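Local coordinates for protein nigerythrin (Desulfovibrio vulgaris subsp. vulgaris, PDB 1YUZ) that exhibits NADH peroxidase activity in vitro and carries a diiron centre and a rubredoxin-like iron site in each subunit of its homodimer, at residues K34-G39 against S120-A125; A51-E56 against P99-C104; E60-L65 against N161-P166. All blocks are in the same frame, centred on the assembly; numbering follows the deposited sequence.

Contact 1: K34-G39 against S120-A125; sequences KAAIAG and SDMYPA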
ATOM      1  N   LYS B  34      23.821   9.734  -2.327  1.00 11.71           N
ATOM      2  CA  LYS B  34      24.537   8.635  -1.694  1.00 11.82           C
ATOM      3  C   LYS B  34      23.641   7.922  -0.691  1.00 11.71           C
ATOM      4  O   LYS B  34      23.695   6.699  -0.561  1.00 11.80           O
ATOM      5  CB  LYS B  34      25.787   9.149  -0.983  1.00 12.26           C
ATOM      6  CG  LYS B  34      26.829   9.742  -1.906  1.00 12.78           C
ATOM      7  CD  LYS B  34      28.024  10.218  -1.104  1.00 13.28           C
ATOM      8  CE  LYS B  34      29.072  10.856  -1.988  1.00 13.55           C
ATOM      9  NZ  LYS B  34      30.206  11.366  -1.171  1.00 13.94           N
ATOM     10  N   ALA B  35      22.821   8.690   0.021  1.00 11.52           N
ATOM     11  CA  ALA B  35      21.916   8.111   1.006  1.00 11.43           C
ATOM     12  C   ALA B  35      20.885   7.241   0.304  1.00 11.26           C
ATOM     13  O   ALA B  35      20.533   6.163   0.784  1.00 11.32           O
ATOM     14  CB  ALA B  35      21.227   9.210   1.800  1.00 11.53           C
ATOM     15  N   ALA B  36      20.398   7.712  -0.839  1.00 11.09           N
ATOM     16  CA  ALA B  36      19.415   6.953  -1.599  1.00 10.88           C
ATOM     17  C   ALA B  36      20.046   5.653  -2.083  1.00 10.83           C
ATOM     18  O   ALA B  36      19.438   4.591  -1.993  1.00 10.78           O
ATOM     19  CB  ALA B  36      18.922   7.770  -2.784  1.00 10.84           C
ATOM     20  N   ILE B  37      21.271   5.734  -2.592  1.00 10.72           N
ATOM     21  CA  ILE B  37      21.949   4.540  -3.071  1.00 10.68           C
ATOM     22  C   ILE B  37      22.088   3.548  -1.924  1.00 10.76           C
ATOM     23  O   ILE B  37      21.853   2.354  -2.098  1.00 10.67           O
ATOM     24  CB  ILE B  37      23.342   4.877  -3.646  1.00 10.67           C
ATOM     25  CG1 ILE B  37      23.172   5.622  -4.972  1.00 10.73           C
ATOM     26  CG2 ILE B  37      24.154   3.604  -3.851  1.00 10.68           C
ATOM     27  CD1 ILE B  37      24.444   6.219  -5.506  1.00 10.81           C
ATOM     28  N   ALA B  38      22.454   4.046  -0.747  1.00 10.85           N
ATOM     29  CA  ALA B  38      22.608   3.178   0.417  1.00 10.98           C
ATOM     30  C   ALA B  38      21.279   2.501   0.732  1.00 10.93           C
ATOM     31  O   ALA B  38      21.222   1.289   0.948  1.00 11.15           O
ATOM     32  CB  ALA B  38      23.085   3.988   1.619  1.00 11.17           C
ATOM     33  N   GLY B  39      20.213   3.292   0.749  1.00 10.90           N
ATOM     34  CA  GLY B  39      18.897   2.753   1.034  1.00 10.67           C
ATOM     35  C   GLY B  39      18.446   1.731   0.008  1.00 10.53           C
ATOM     36  O   GLY B  39      17.890   0.692   0.361  1.00 10.73           O
ATOM     37  N   SER B 120       6.700   8.637  -0.354  1.00  8.66           N
ATOM     38  CA  SER B 120       6.027   9.753   0.306  1.00  9.01           C
ATOM     39  C   SER B 120       6.873  10.532   1.296  1.00  9.14           C
ATOM     40  O   SER B 120       6.445  11.573   1.794  1.00  9.37           O
ATOM     41  CB  SER B 120       4.791   9.241   1.047  1.00  8.89           C
ATOM     42  OG  SER B 120       5.172   8.470   2.175  1.00  8.80           O
ATOM     43  N   ASP B 121       8.065  10.031   1.588  1.00  9.45           N
ATOM     44  CA  ASP B 121       8.926  10.684   2.557  1.00  9.82           C
ATOM     45  C   ASP B 121      10.321  10.945   2.006  1.00  9.82           C
ATOM     46  O   ASP B 121      10.667  12.082   1.698  1.00  9.97           O
ATOM     47  CB  ASP B 121       9.010   9.815   3.818  1.00 10.32           C
ATOM     48  CG  ASP B 121       9.725  10.499   4.962  1.00 10.71           C
ATOM     49  OD1 ASP B 121      10.655  11.289   4.701  1.00 11.24           O
ATOM     50  OD2 ASP B 121       9.370  10.225   6.127  1.00 11.14           O
ATOM     51  N   MET B 122      11.108   9.886   1.849  1.00  9.80           N
ATOM     52  CA  MET B 122      12.478  10.041   1.382  1.00  9.81           C
ATOM     53  C   MET B 122      12.669  10.716   0.036  1.00  9.55           C
ATOM     54  O   MET B 122      13.314  11.760  -0.046  1.00  9.57           O
ATOM     55  CB  MET B 122      13.198   8.695   1.363  1.00 10.20           C
ATOM     56  CG  MET B 122      14.686   8.847   1.115  1.00 10.96           C
ATOM     57  SD  MET B 122      15.526   7.297   0.861  1.00 11.80           S
ATOM     58  CE  MET B 122      15.145   7.003  -0.859  1.00 11.57           C
ATOM     59  N   TYR B 123      12.135  10.133  -1.031  1.00  9.14           N
ATOM     60  CA  TYR B 123      12.337  10.756  -2.326  1.00  8.90           C
ATOM     61  C   TYR B 123      11.720  12.148  -2.417  1.00  8.98           C
ATOM     62  O   TYR B 123      12.346  13.055  -2.964  1.00  8.85           O
ATOM     63  CB  TYR B 123      11.888   9.817  -3.453  1.00  8.56           C
ATOM     64  CG  TYR B 123      12.940   8.758  -3.750  1.00  7.97           C
ATOM     65  CD1 TYR B 123      12.624   7.399  -3.716  1.00  7.96           C
ATOM     66  CD2 TYR B 123      14.259   9.119  -4.046  1.00  7.98           C
ATOM     67  CE1 TYR B 123      13.590   6.426  -3.968  1.00  7.87           C
ATOM     68  CE2 TYR B 123      15.232   8.154  -4.302  1.00  7.98           C
ATOM     69  CZ  TYR B 123      14.891   6.810  -4.262  1.00  7.91           C
ATOM     70  OH  TYR B 123      15.853   5.858  -4.523  1.00  7.98           O
ATOM     71  N   PRO B 124      10.503  12.354  -1.878  1.00  9.05           N
ATOM     72  CA  PRO B 124       9.963  13.716  -1.975  1.00  9.40           C
ATOM     73  C   PRO B 124      10.887  14.720  -1.262  1.00  9.50           C
ATOM     74  O   PRO B 124      11.065  15.846  -1.727  1.00  9.68           O
ATOM     75  CB  PRO B 124       8.605  13.594  -1.295  1.00  9.36           C
ATOM     76  CG  PRO B 124       8.172  12.223  -1.702  1.00  9.32           C
ATOM     77  CD  PRO B 124       9.443  11.401  -1.494  1.00  9.10           C
ATOM     78  N   ALA B 125      11.486  14.303  -0.148  1.00  9.69           N
ATOM     79  CA  ALA B 125      12.393  15.175   0.603  1.00  9.86           C
ATOM     80  C   ALA B 125      13.628  15.494  -0.231  1.00 10.00           C
ATOM     81  O   ALA B 125      14.082  16.643  -0.280  1.00 10.18           O
ATOM     82  CB  ALA B 125      12.812  14.504   1.907  1.00 10.13           C
TER
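Ala-36 presents its methyl to Met-122 and Tyr-123, which reach across from helix 104-132 to helix 29-56. The packing is close there: Ala-36 CB lies 4.0 Å from Tyr-123 CE2, near the hydroxyl end of the ring, and 4.3 Å from Met-122 CE. Met-122 runs out straight through CG and SD, then bends at its last torsion (chi3 81°), which lays the methyl over the centre of the Tyr-123 ring, with CE 3.4 Å above its plane. The terminal methyl thus sits on one ring face while still touching Ala-36, whose single methyl is small enough for both to approach it; Phe-126 and Phe-142 also border Ala-36. Both helices belong to the ferritin-like four-helix bundle that houses the diiron centre, and the phenol borders that centre. Tyr-123 OH is hydrogen-bonded to Glu-40 OE2 and to Glu-80 OE2; Glu-40 is an iron ligand, so a second-shell tyrosine meets a first-shell carboxylate here. Around Tyr-123 the helix is irregular, with a wider pi-type turn at 120-122 and a kink at Pro-124, whose nitrogen carries no hydrogen to give to the preceding turn. The outer side of 34-39 is looser. Ala-38 is exposed, and the fully extended Lys-34 leaves the interface altogether, its ammonium forming a salt bridge with Glu-88.

Contact 2: A51-E56 against P99-C104; sequences AKAARE and PSAYSC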
ATOM      1  N   ALA B  51      12.529 -12.788  -1.984  1.00 10.40           N
ATOM      2  CA  ALA B  51      12.246 -13.624  -3.149  1.00 11.01           C
ATOM      3  C   ALA B  51      12.639 -15.070  -2.881  1.00 11.56           C
ATOM      4  O   ALA B  51      11.882 -15.995  -3.168  1.00 11.66           O
ATOM      5  CB  ALA B  51      12.996 -13.102  -4.364  1.00 10.91           C
ATOM      6  N   LYS B  52      13.828 -15.262  -2.326  1.00 12.27           N
ATOM      7  CA  LYS B  52      14.307 -16.604  -2.036  1.00 13.02           C
ATOM      8  C   LYS B  52      13.371 -17.290  -1.047  1.00 13.17           C
ATOM      9  O   LYS B  52      13.044 -18.467  -1.204  1.00 13.39           O
ATOM     10  CB  LYS B  52      15.726 -16.536  -1.474  1.00 13.59           C
ATOM     11  CG  LYS B  52      16.350 -17.892  -1.183  1.00 14.50           C
ATOM     12  CD  LYS B  52      17.834 -17.750  -0.890  1.00 15.29           C
ATOM     13  CE  LYS B  52      18.447 -19.066  -0.443  1.00 15.98           C
ATOM     14  NZ  LYS B  52      17.921 -19.487   0.884  1.00 16.60           N
ATOM     15  N   ALA B  53      12.929 -16.549  -0.038  1.00 13.32           N
ATOM     16  CA  ALA B  53      12.022 -17.101   0.962  1.00 13.57           C
ATOM     17  C   ALA B  53      10.667 -17.431   0.340  1.00 13.75           C
ATOM     18  O   ALA B  53      10.080 -18.472   0.632  1.00 13.93           O
ATOM     19  CB  ALA B  53      11.847 -16.116   2.113  1.00 13.59           C
ATOM     20  N   ALA B  54      10.172 -16.547  -0.523  1.00 13.78           N
ATOM     21  CA  ALA B  54       8.885 -16.766  -1.176  1.00 14.01           C
ATOM     22  C   ALA B  54       8.894 -18.071  -1.967  1.00 14.32           C
ATOM     23  O   ALA B  54       7.933 -18.840  -1.916  1.00 14.22           O
ATOM     24  CB  ALA B  54       8.556 -15.595  -2.098  1.00 13.82           C
ATOM     25  N   ARG B  55       9.974 -18.322  -2.698  1.00 14.79           N
ATOM     26  CA  ARG B  55      10.072 -19.551  -3.476  1.00 15.38           C
ATOM     27  C   ARG B  55      10.051 -20.768  -2.562  1.00 15.65           C
ATOM     28  O   ARG B  55       9.377 -21.757  -2.851  1.00 15.72           O
ATOM     29  CB  ARG B  55      11.345 -19.549  -4.330  1.00 15.57           C
ATOM     30  CG  ARG B  55      11.244 -18.638  -5.543  1.00 16.00           C
ATOM     31  CD  ARG B  55      12.504 -18.638  -6.393  1.00 16.34           C
ATOM     32  NE  ARG B  55      12.360 -17.744  -7.540  1.00 16.86           N
ATOM     33  CZ  ARG B  55      11.591 -17.992  -8.596  1.00 17.03           C
ATOM     34  NH1 ARG B  55      10.893 -19.119  -8.671  1.00 17.46           N
ATOM     35  NH2 ARG B  55      11.506 -17.103  -9.575  1.00 17.33           N
ATOM     36  N   GLU B  56      10.784 -20.700  -1.459  0.50 15.76           N
ATOM     37  CA  GLU B  56      10.823 -21.815  -0.522  0.50 15.92           C
ATOM     38  C   GLU B  56       9.439 -22.040   0.077  0.50 15.88           C
ATOM     39  O   GLU B  56       9.042 -23.174   0.346  0.50 15.93           O
ATOM     40  CB  GLU B  56      11.813 -21.528   0.607  0.50 16.14           C
ATOM     41  CG  GLU B  56      13.213 -21.187   0.145  0.50 16.52           C
ATOM     42  CD  GLU B  56      14.131 -20.852   1.302  0.50 16.68           C
ATOM     43  OE1 GLU B  56      13.735 -20.024   2.148  0.50 16.85           O
ATOM     44  OE2 GLU B  56      15.247 -21.410   1.365  0.50 17.05           O
ATOM     45  N   PRO B  99      19.359  -9.294   4.950  1.00 13.39           N
ATOM     46  CA  PRO B  99      18.540  -9.310   6.164  1.00 13.31           C
ATOM     47  C   PRO B  99      17.739 -10.605   6.201  1.00 13.28           C
ATOM     48  O   PRO B  99      17.759 -11.378   5.245  1.00 13.13           O
ATOM     49  CB  PRO B  99      17.641  -8.099   5.972  1.00 13.28           C
ATOM     50  CG  PRO B  99      17.354  -8.170   4.496  1.00 13.22           C
ATOM     51  CD  PRO B  99      18.719  -8.483   3.895  1.00 13.33           C
ATOM     52  N   SER B 100      17.041 -10.840   7.305  1.00 13.37           N
ATOM     53  CA  SER B 100      16.213 -12.030   7.430  1.00 13.54           C
ATOM     54  C   SER B 100      14.916 -11.845   6.659  1.00 13.52           C
ATOM     55  O   SER B 100      14.419 -10.727   6.508  1.00 13.94           O
ATOM     56  CB  SER B 100      15.862 -12.299   8.895  1.00 13.82           C
ATOM     57  OG  SER B 100      16.886 -13.009   9.556  1.00 14.47           O
ATOM     58  N   ALA B 101      14.383 -12.954   6.167  1.00 13.38           N
ATOM     59  CA  ALA B 101      13.118 -12.957   5.449  1.00 13.28           C
ATOM     60  C   ALA B 101      12.181 -13.751   6.348  1.00 13.28           C
ATOM     61  O   ALA B 101      12.558 -14.804   6.856  1.00 13.50           O
ATOM     62  CB  ALA B 101      13.271 -13.654   4.110  1.00 13.26           C
ATOM     63  N   TYR B 102      10.973 -13.248   6.563  1.00 13.08           N
ATOM     64  CA  TYR B 102      10.024 -13.953   7.411  1.00 12.98           C
ATOM     65  C   TYR B 102       8.901 -14.527   6.559  1.00 12.60           C
ATOM     66  O   TYR B 102       9.122 -14.860   5.398  1.00 12.40           O
ATOM     67  CB  TYR B 102       9.486 -13.001   8.481  1.00 13.69           C
ATOM     68  CG  TYR B 102      10.596 -12.371   9.293  1.00 14.26           C
ATOM     69  CD1 TYR B 102      11.175 -11.167   8.903  1.00 14.76           C
ATOM     70  CD2 TYR B 102      11.103 -13.008  10.423  1.00 14.69           C
ATOM     71  CE1 TYR B 102      12.234 -10.610   9.619  1.00 15.09           C
ATOM     72  CE2 TYR B 102      12.161 -12.463  11.144  1.00 15.04           C
ATOM     73  CZ  TYR B 102      12.719 -11.265  10.737  1.00 15.06           C
ATOM     74  OH  TYR B 102      13.766 -10.726  11.446  1.00 15.69           O
ATOM     75  N   SER B 103       7.707 -14.667   7.125  1.00 12.25           N
ATOM     76  CA  SER B 103       6.595 -15.202   6.352  1.00 11.96           C
ATOM     77  C   SER B 103       6.334 -14.277   5.175  1.00 11.53           C
ATOM     78  O   SER B 103       6.469 -13.057   5.285  1.00 11.30           O
ATOM     79  CB  SER B 103       5.347 -15.335   7.220  1.00 12.19           C
ATOM     80  OG  SER B 103       5.540 -16.353   8.185  1.00 13.12           O
ATOM     81  N   CYS B 104       5.954 -14.867   4.049  1.00 11.14           N
ATOM     82  CA  CYS B 104       5.723 -14.110   2.831  1.00 10.94           C
ATOM     83  C   CYS B 104       4.786 -12.919   2.976  1.00 10.42           C
ATOM     84  O   CYS B 104       5.080 -11.836   2.465  1.00 10.10           O
ATOM     85  CB  CYS B 104       5.210 -15.039   1.734  1.00 11.29           C
ATOM     86  SG  CYS B 104       5.277 -14.305   0.098  1.00 12.67           S
TER
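Ala-53 and Ala-101 meet methyl to methyl, their CB atoms only 3.5 Å apart, closer than an ordinary van der Waals contact between carbons. A second touch lies about a quarter-turn round the helix, where Ala-54 CB is 4.2 Å from Cys-104 SG. Alanine suits both helix positions because its single carbon lets the chain come very near: the CA atoms of Ala-53 and Ala-101 are 6.2 Å apart. Across from Ala-54, Cys-104 turns its sulfur anti to its own nitrogen (chi1 -166°), and SG also packs on Ile-62 of helix 60-87. It is not one of the four cysteines that bind the rubredoxin-like iron.

The next shell explains how the irregular 99-104 segment is held against the end of helix 29-56. This segment is the last part of the long connection between helices 60-87 and 104-132 of the ferritin-like four-helix bundle, and it packs here away from the iron sites. Gln-57, just beyond helix 29-56, accepts a hydrogen bond from Cys-104 N through OE1 and donates one to Tyr-102 O through NE2, so one amide grips the backbone on both sides of Ser-103. Ser-103 occupies the N-cap position of helix 104-132, yet its side chain makes no capping bond. Asn-107 OD1, in the first turn of that helix, accepts a hydrogen bond from Tyr-102 N, and Phe-50 packs on Ala-101. The direct contact between the segments is therefore apolar and depends on close fit, while the neighbouring amide side chains supply the directional bonding.

Contact 3: E60-L65 against N161-P166; sequences EQIARL and NDIDAP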
ATOM      1  N   GLU B  60       5.669 -18.834  -5.885  1.00 12.64           N
ATOM      2  CA  GLU B  60       6.507 -18.537  -7.036  1.00 12.48           C
ATOM      3  C   GLU B  60       6.228 -17.195  -7.694  1.00 11.85           C
ATOM      4  O   GLU B  60       7.165 -16.485  -8.051  1.00 11.60           O
ATOM      5  CB  GLU B  60       6.423 -19.677  -8.067  1.00 13.30           C
ATOM      6  CG  GLU B  60       5.169 -19.727  -8.933  1.00 14.67           C
ATOM      7  CD  GLU B  60       5.246 -18.809 -10.146  1.00 15.26           C
ATOM      8  OE1 GLU B  60       6.346 -18.671 -10.725  1.00 15.90           O
ATOM      9  OE2 GLU B  60       4.205 -18.237 -10.533  1.00 16.24           O
ATOM     10  N   GLN B  61       4.960 -16.836  -7.855  1.00 11.15           N
ATOM     11  CA  GLN B  61       4.649 -15.559  -8.480  1.00 10.61           C
ATOM     12  C   GLN B  61       5.117 -14.401  -7.607  1.00 10.26           C
ATOM     13  O   GLN B  61       5.680 -13.433  -8.112  1.00 10.17           O
ATOM     14  CB  GLN B  61       3.151 -15.431  -8.771  1.00 10.62           C
ATOM     15  CG  GLN B  61       2.804 -14.112  -9.438  1.00 10.75           C
ATOM     16  CD  GLN B  61       1.378 -14.048  -9.943  1.00 10.82           C
ATOM     17  OE1 GLN B  61       0.434 -14.317  -9.204  1.00 11.04           O
ATOM     18  NE2 GLN B  61       1.213 -13.674 -11.209  1.00 10.89           N
ATOM     19  N   ILE B  62       4.897 -14.496  -6.301  1.00  9.95           N
ATOM     20  CA  ILE B  62       5.342 -13.433  -5.411  1.00  9.78           C
ATOM     21  C   ILE B  62       6.869 -13.347  -5.439  1.00  9.69           C
ATOM     22  O   ILE B  62       7.434 -12.257  -5.390  1.00  9.49           O
ATOM     23  CB  ILE B  62       4.825 -13.652  -3.971  1.00  9.79           C
ATOM     24  CG1 ILE B  62       3.316 -13.382  -3.933  1.00  9.95           C
ATOM     25  CG2 ILE B  62       5.556 -12.728  -2.998  1.00  9.95           C
ATOM     26  CD1 ILE B  62       2.650 -13.732  -2.615  1.00  9.77           C
ATOM     27  N   ALA B  63       7.539 -14.491  -5.538  1.00  9.60           N
ATOM     28  CA  ALA B  63       8.997 -14.494  -5.606  1.00  9.64           C
ATOM     29  C   ALA B  63       9.426 -13.696  -6.834  1.00  9.60           C
ATOM     30  O   ALA B  63      10.376 -12.913  -6.783  1.00  9.67           O
ATOM     31  CB  ALA B  63       9.518 -15.918  -5.707  1.00  9.71           C
ATOM     32  N   ARG B  64       8.719 -13.898  -7.942  1.00  9.58           N
ATOM     33  CA  ARG B  64       9.037 -13.184  -9.170  1.00  9.54           C
ATOM     34  C   ARG B  64       8.812 -11.686  -8.999  1.00  9.19           C
ATOM     35  O   ARG B  64       9.550 -10.880  -9.561  1.00  8.98           O
ATOM     36  CB  ARG B  64       8.208 -13.727 -10.339  1.00 10.06           C
ATOM     37  CG  ARG B  64       8.654 -15.110 -10.802  1.00 10.81           C
ATOM     38  CD  ARG B  64       7.977 -15.534 -12.100  1.00 11.48           C
ATOM     39  NE  ARG B  64       6.601 -15.994 -11.924  1.00 12.24           N
ATOM     40  CZ  ARG B  64       5.522 -15.306 -12.278  1.00 12.24           C
ATOM     41  NH1 ARG B  64       5.639 -14.108 -12.833  1.00 12.26           N
ATOM     42  NH2 ARG B  64       4.317 -15.825 -12.089  1.00 12.57           N
ATOM     43  N   LEU B  65       7.797 -11.310  -8.223  1.00  8.88           N
ATOM     44  CA  LEU B  65       7.537  -9.897  -7.990  1.00  8.71           C
ATOM     45  C   LEU B  65       8.692  -9.298  -7.182  1.00  8.59           C
ATOM     46  O   LEU B  65       9.161  -8.204  -7.482  1.00  8.40           O
ATOM     47  CB  LEU B  65       6.215  -9.702  -7.243  1.00  8.83           C
ATOM     48  CG  LEU B  65       5.909  -8.249  -6.851  1.00  8.72           C
ATOM     49  CD1 LEU B  65       5.938  -7.342  -8.081  1.00  9.02           C
ATOM     50  CD2 LEU B  65       4.555  -8.184  -6.165  1.00  9.15           C
ATOM     51  N   ASN B 161      -3.103  -9.109  -0.981  1.00  8.72           N
ATOM     52  CA  ASN B 161      -4.535  -9.377  -1.010  1.00  9.27           C
ATOM     53  C   ASN B 161      -4.864 -10.672  -1.734  1.00  9.67           C
ATOM     54  O   ASN B 161      -5.825 -11.355  -1.382  1.00  9.81           O
ATOM     55  CB  ASN B 161      -5.278  -8.211  -1.660  1.00  9.51           C
ATOM     56  CG  ASN B 161      -5.298  -6.994  -0.777  1.00  9.75           C
ATOM     57  OD1 ASN B 161      -5.275  -7.118   0.441  1.00 10.43           O
ATOM     58  ND2 ASN B 161      -5.349  -5.815  -1.373  1.00  9.74           N
ATOM     59  N   ASP B 162      -4.060 -11.012  -2.737  1.00 10.04           N
ATOM     60  CA  ASP B 162      -4.270 -12.235  -3.504  1.00 10.43           C
ATOM     61  C   ASP B 162      -3.198 -13.271  -3.205  1.00 10.41           C
ATOM     62  O   ASP B 162      -2.868 -14.092  -4.061  1.00 10.35           O
ATOM     63  CB  ASP B 162      -4.260 -11.935  -5.003  1.00 11.07           C
ATOM     64  CG  ASP B 162      -5.458 -11.129  -5.437  1.00 11.82           C
ATOM     65  OD1 ASP B 162      -6.544 -11.338  -4.854  1.00 12.57           O
ATOM     66  OD2 ASP B 162      -5.318 -10.302  -6.365  1.00 12.62           O
ATOM     67  N   ILE B 163      -2.666 -13.251  -1.989  1.00 10.50           N
ATOM     68  CA  ILE B 163      -1.609 -14.179  -1.623  1.00 10.71           C
ATOM     69  C   ILE B 163      -1.975 -15.644  -1.864  1.00 10.94           C
ATOM     70  O   ILE B 163      -1.110 -16.453  -2.190  1.00 10.90           O
ATOM     71  CB  ILE B 163      -1.176 -13.974  -0.149  1.00 10.79           C
ATOM     72  CG1 ILE B 163       0.108 -14.757   0.127  1.00 10.99           C
ATOM     73  CG2 ILE B 163      -2.288 -14.404   0.796  1.00 10.91           C
ATOM     74  CD1 ILE B 163       0.818 -14.343   1.399  1.00 11.30           C
ATOM     75  N   ASP B 164      -3.253 -15.982  -1.724  1.00 11.24           N
ATOM     76  CA  ASP B 164      -3.683 -17.360  -1.934  1.00 11.77           C
ATOM     77  C   ASP B 164      -4.405 -17.560  -3.261  1.00 12.01           C
ATOM     78  O   ASP B 164      -5.055 -18.586  -3.486  1.00 12.15           O
ATOM     79  CB  ASP B 164      -4.557 -17.801  -0.762  1.00 11.88           C
ATOM     80  CG  ASP B 164      -3.832 -17.682   0.567  1.00 11.97           C
ATOM     81  OD1 ASP B 164      -2.730 -18.258   0.687  1.00 12.30           O
ATOM     82  OD2 ASP B 164      -4.355 -17.012   1.480  1.00 12.25           O
ATOM     83  N   ALA B 165      -4.272 -16.580  -4.148  1.00 12.28           N
ATOM     84  CA  ALA B 165      -4.894 -16.643  -5.463  1.00 12.52           C
ATOM     85  C   ALA B 165      -3.917 -16.154  -6.528  1.00 12.80           C
ATOM     86  O   ALA B 165      -4.184 -15.184  -7.238  1.00 12.88           O
ATOM     87  CB  ALA B 165      -6.161 -15.801  -5.485  1.00 12.70           C
ATOM     88  N   PRO B 166      -2.759 -16.815  -6.646  1.00 13.06           N
ATOM     89  CA  PRO B 166      -1.773 -16.403  -7.650  1.00 13.39           C
ATOM     90  C   PRO B 166      -2.240 -16.817  -9.041  1.00 13.59           C
ATOM     91  O   PRO B 166      -3.192 -17.582  -9.185  1.00 13.83           O
ATOM     92  CB  PRO B 166      -0.509 -17.161  -7.236  1.00 13.46           C
ATOM     93  CG  PRO B 166      -0.755 -17.552  -5.801  1.00 13.80           C
ATOM     94  CD  PRO B 166      -2.216 -17.872  -5.780  1.00 13.22           C
TER
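Ile-163 and Pro-166 touch Ile-62 and Gln-61 where the chain leaves the ferritin-like bundle for the rubredoxin-like domain, through a type I beta turn from Asp-162 to Ala-165. Just before the turn, Asn-161 ends helix 136-161 with its amide bonded to Ser-150 and Glu-154 of the second subunit. Asp-162 opens the turn, its carbonyl O taking the amide of Ala-165 at 2.9 Å. At Ile-163 the CB points away from helix 60-87, but CG1, anti to the backbone N (chi1 -169°), still comes within 3.9 Å of Ile-62 CD1. The branched chains cross at a slant, and the straight reach of Ile-62 CG1 and CD1 (chi2 173°) bridges backbones that lie well apart. Asp-164, its CB pointing away from helix 60-87, hydrogen-bonds through OD1 to Thr-14 OG1 of the second subunit. Pro-166 has its CB directed toward the helix, where OE1 of the long, extended Gln-61 meets Pro-166 CA (3.4 Å) and CB (3.6 Å) in van der Waals contact. The other end of that amide, NE2, is spent on Asp-167 OD1 and Asp-169 O, tying the linker to the helix. Nearby, Arg-64 grips Glu-60 side-on, its NE giving Glu-60 OE1 an almost straight bond of 2.9 Å (N-H...O angle 175°), while NH2 bonds OE2, also 2.9 Å away.

Overall arrangement
Contacts 2 and 3 are neighbours on one side of the chain's centre, with their own centres about 12 Å apart, and they touch directly: Cys-104 SG lies 3.5 Å from Ile-62 CG2, and Ala-63 packs against Arg-55. Contact 1 lies farther along the bundle, about 24 Å from contact 2 and 27 Å from contact 3, centre to centre. Helix 29-56 supplies one segment of contact 1 and one of contact 2, and so spans the distance between them. Of the three, contact 1 adjoins the diiron centre: the nearest atom of the Tyr-123 side chain is about 4 Å from the iron(III) ion and about 7 Å from the iron(II) ion. Contacts 2 and 3 lie away from the iron sites.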